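Local coordinates for protein GP23.1 (Bacillus phage spp1, PDB 2XF7) that is a putative chaperone of the phage, probably acting as a hexamer of small helical subunits, at residues B[4-10]-B[32-37]. Sequence-based numbering, arbitrary orientation.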
loop_
_atom_site.group_PDB
_atom_site.type_symbol
_atom_site.label_atom_id
_atom_site.label_comp_id
_atom_site.label_asym_id
_atom_site.label_seq_id
_atom_site.Cartn_x
_atom_site.Cartn_y
_atom_site.Cartn_z
ATOM N N SER B 4 -14.281 -0.305 -9.097
ATOM C CA SER B 4 -13.278 -1.216 -9.618
ATOM C C SER B 4 -12.084 -1.105 -8.640
ATOM O O SER B 4 -11.752 -0.007 -8.168
ATOM C CB SER B 4 -12.849 -0.774 -11.010
ATOM O OG SER B 4 -13.942 -0.926 -11.917
ATOM N N LEU B 5 -11.456 -2.241 -8.336
ATOM C CA LEU B 5 -10.335 -2.236 -7.378
ATOM C C LEU B 5 -9.192 -1.281 -7.777
ATOM O O LEU B 5 -8.558 -0.680 -6.892
ATOM C CB LEU B 5 -9.789 -3.654 -7.222
ATOM C CG LEU B 5 -10.669 -4.636 -6.446
ATOM C CD1 LEU B 5 -9.948 -5.985 -6.262
ATOM C CD2 LEU B 5 -11.133 -4.091 -5.078
ATOM N N LEU B 6 -8.954 -1.135 -9.098
ATOM C CA LEU B 6 -7.888 -0.275 -9.634
ATOM C C LEU B 6 -8.290 1.144 -9.908
ATOM O O LEU B 6 -7.532 1.899 -10.544
ATOM C CB LEU B 6 -7.338 -0.931 -10.913
ATOM C CG LEU B 6 -6.641 -2.292 -10.663
ATOM C CD1 LEU B 6 -6.346 -3.008 -11.950
ATOM C CD2 LEU B 6 -5.388 -2.132 -9.777
ATOM N N TYR B 7 -9.492 1.540 -9.480
ATOM C CA TYR B 7 -9.891 2.930 -9.700
ATOM C C TYR B 7 -8.805 3.950 -9.162
ATOM O O TYR B 7 -8.334 4.835 -9.911
ATOM C CB TYR B 7 -11.246 3.209 -9.068
ATOM C CG TYR B 7 -11.697 4.638 -9.296
ATOM C CD1 TYR B 7 -12.213 5.035 -10.514
ATOM C CD2 TYR B 7 -11.444 5.628 -8.348
ATOM C CE1 TYR B 7 -12.578 6.352 -10.738
ATOM C CE2 TYR B 7 -11.807 6.956 -8.554
ATOM C CZ TYR B 7 -12.395 7.315 -9.749
ATOM O OH TYR B 7 -12.748 8.610 -9.993
ATOM N N GLY B 8 -8.415 3.789 -7.909
ATOM C CA GLY B 8 -7.453 4.724 -7.321
ATOM C C GLY B 8 -6.125 4.646 -8.054
ATOM O O GLY B 8 -5.440 5.682 -8.230
ATOM N N TYR B 9 -5.715 3.424 -8.404
ATOM C CA TYR B 9 -4.454 3.229 -9.113
ATOM C C TYR B 9 -4.448 4.080 -10.419
ATOM O O TYR B 9 -3.475 4.783 -10.706
ATOM C CB TYR B 9 -4.307 1.745 -9.468
ATOM C CG TYR B 9 -3.061 1.459 -10.231
ATOM C CD1 TYR B 9 -1.841 1.323 -9.575
ATOM C CD2 TYR B 9 -3.105 1.226 -11.604
ATOM C CE1 TYR B 9 -0.683 0.995 -10.271
ATOM C CE2 TYR B 9 -1.950 0.910 -12.317
ATOM C CZ TYR B 9 -0.738 0.805 -11.639
ATOM O OH TYR B 9 0.436 0.518 -12.290
ATOM N N PHE B 10 -5.519 3.979 -11.236
ATOM C CA PHE B 10 -5.575 4.715 -12.506
ATOM C C PHE B 10 -5.759 6.229 -12.277
ATOM O O PHE B 10 -5.160 7.049 -13.007
ATOM C CB PHE B 10 -6.648 4.160 -13.440
ATOM C CG PHE B 10 -6.186 2.828 -14.014
ATOM C CD1 PHE B 10 -5.111 2.771 -14.896
ATOM C CD2 PHE B 10 -6.854 1.649 -13.706
ATOM C CE1 PHE B 10 -4.674 1.515 -15.437
ATOM C CE2 PHE B 10 -6.442 0.398 -14.292
ATOM C CZ PHE B 10 -5.341 0.360 -15.114
ATOM N N ASP B 32 -10.974 -3.486 -16.505
ATOM C CA ASP B 32 -10.349 -3.057 -15.239
ATOM C C ASP B 32 -10.920 -1.722 -14.668
ATOM O O ASP B 32 -10.638 -1.330 -13.503
ATOM C CB ASP B 32 -8.822 -2.982 -15.346
ATOM C CG ASP B 32 -8.175 -4.370 -15.483
ATOM O OD1 ASP B 32 -8.753 -5.367 -14.977
ATOM O OD2 ASP B 32 -7.134 -4.471 -16.156
ATOM N N LEU B 33 -11.662 -1.001 -15.540
ATOM C CA LEU B 33 -12.375 0.232 -15.173
ATOM C C LEU B 33 -13.662 0.189 -15.961
ATOM O O LEU B 33 -13.720 -0.410 -17.058
ATOM C CB LEU B 33 -11.664 1.529 -15.643
ATOM C CG LEU B 33 -10.388 1.964 -14.927
ATOM C CD1 LEU B 33 -9.843 3.242 -15.615
ATOM C CD2 LEU B 33 -10.686 2.256 -13.450
ATOM N N THR B 34 -14.688 0.842 -15.400
ATOM C CA THR B 34 -15.898 1.017 -16.253
ATOM C C THR B 34 -15.694 2.329 -17.047
ATOM O O THR B 34 -14.872 3.210 -16.680
ATOM C CB THR B 34 -17.181 1.150 -15.391
ATOM O OG1 THR B 34 -17.080 2.346 -14.610
ATOM C CG2 THR B 34 -17.365 -0.068 -14.475
ATOM N N GLN B 35 -16.525 2.510 -18.098
ATOM C CA GLN B 35 -16.434 3.765 -18.845
ATOM C C GLN B 35 -16.739 4.968 -17.913
ATOM O O GLN B 35 -16.084 6.017 -18.012
ATOM C CB GLN B 35 -17.453 3.754 -20.005
ATOM C CG GLN B 35 -17.295 5.013 -20.848
ATOM C CD GLN B 35 -15.913 5.116 -21.477
ATOM O OE1 GLN B 35 -15.440 4.201 -22.177
ATOM N NE2 GLN B 35 -15.216 6.214 -21.219
ATOM N N GLU B 36 -17.745 4.830 -17.037
ATOM C CA GLU B 36 -18.124 5.899 -16.098
ATOM C C GLU B 36 -16.917 6.250 -15.197
ATOM O O GLU B 36 -16.643 7.446 -14.968
ATOM C CB GLU B 36 -19.277 5.440 -15.209
ATOM C CG GLU B 36 -19.513 6.549 -14.169
ATOM C CD GLU B 36 -20.854 6.422 -13.520
ATOM O OE1 GLU B 36 -21.846 6.471 -14.296
ATOM O OE2 GLU B 36 -20.907 6.251 -12.269
ATOM N N GLU B 37 -16.192 5.220 -14.728
ATOM C CA GLU B 37 -15.006 5.492 -13.905
ATOM C C GLU B 37 -13.936 6.248 -14.729
ATOM O O GLU B 37 -13.317 7.190 -14.209
ATOM C CB GLU B 37 -14.411 4.181 -13.370
ATOM C CG GLU B 37 -15.267 3.663 -12.216
ATOM C CD GLU B 37 -14.845 2.268 -11.777
ATOM O OE1 GLU B 37 -14.398 1.487 -12.650
ATOM O OE2 GLU B 37 -14.869 1.977 -10.558
HETATM O O HOH W 1 -10.246 -2.782 -11.276
#
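The Y7 ring carries the carbonyl O of E37 at its edge, near the ring plane, 3.6 Å from CE1, while its CD1 corner rests on CB and CG of the same glutamate; ring and carboxylate planes lie 31° apart. One face of the F10 ring has CD2 of its neighbour Y9 over its centre, and L33 meets the ring obliquely, L33 CG lying 3.8 Å from F10 CD2. With CG anti to its own carbonyl carbon (chi1 -72°), L33 places CD2 against both the F10 ring and CA of Y7.

The polar half of the contact is the E37 carboxylate, which grips S4 with both oxygens. E37 OE2 accepts the backbone N of S4 at 2.8 Å, almost straight at 173°, and E37 OE1 takes the hydroxyl S4 OG at 2.6 Å, each through its syn lone pair. E37 OE1 also accepts T34 N on the anti side, 2.8 Å away. Because E37 N in turn binds T34 OG1 at 3.0 Å, the two residues form a capping box at the start of helix 35-42, and its glutamate doubles as the clasp for S4. Three donors thus fix the rotation of this carboxylate, and would be expected to favour its charged form. A water links L6 N to D32 O, bridging the two loops, and the D32 carboxylate forms a salt bridge to K40 and hydrogen bonds to Y44 and Y7 of a second subunit.

The contact joins the turn leading into helix 7-15 to the N-terminal end of helix 35-42. L33 and F10 continue onto A27 of helix 21-30 and I41 of helix 35-42, in the core of the three-helix subunit.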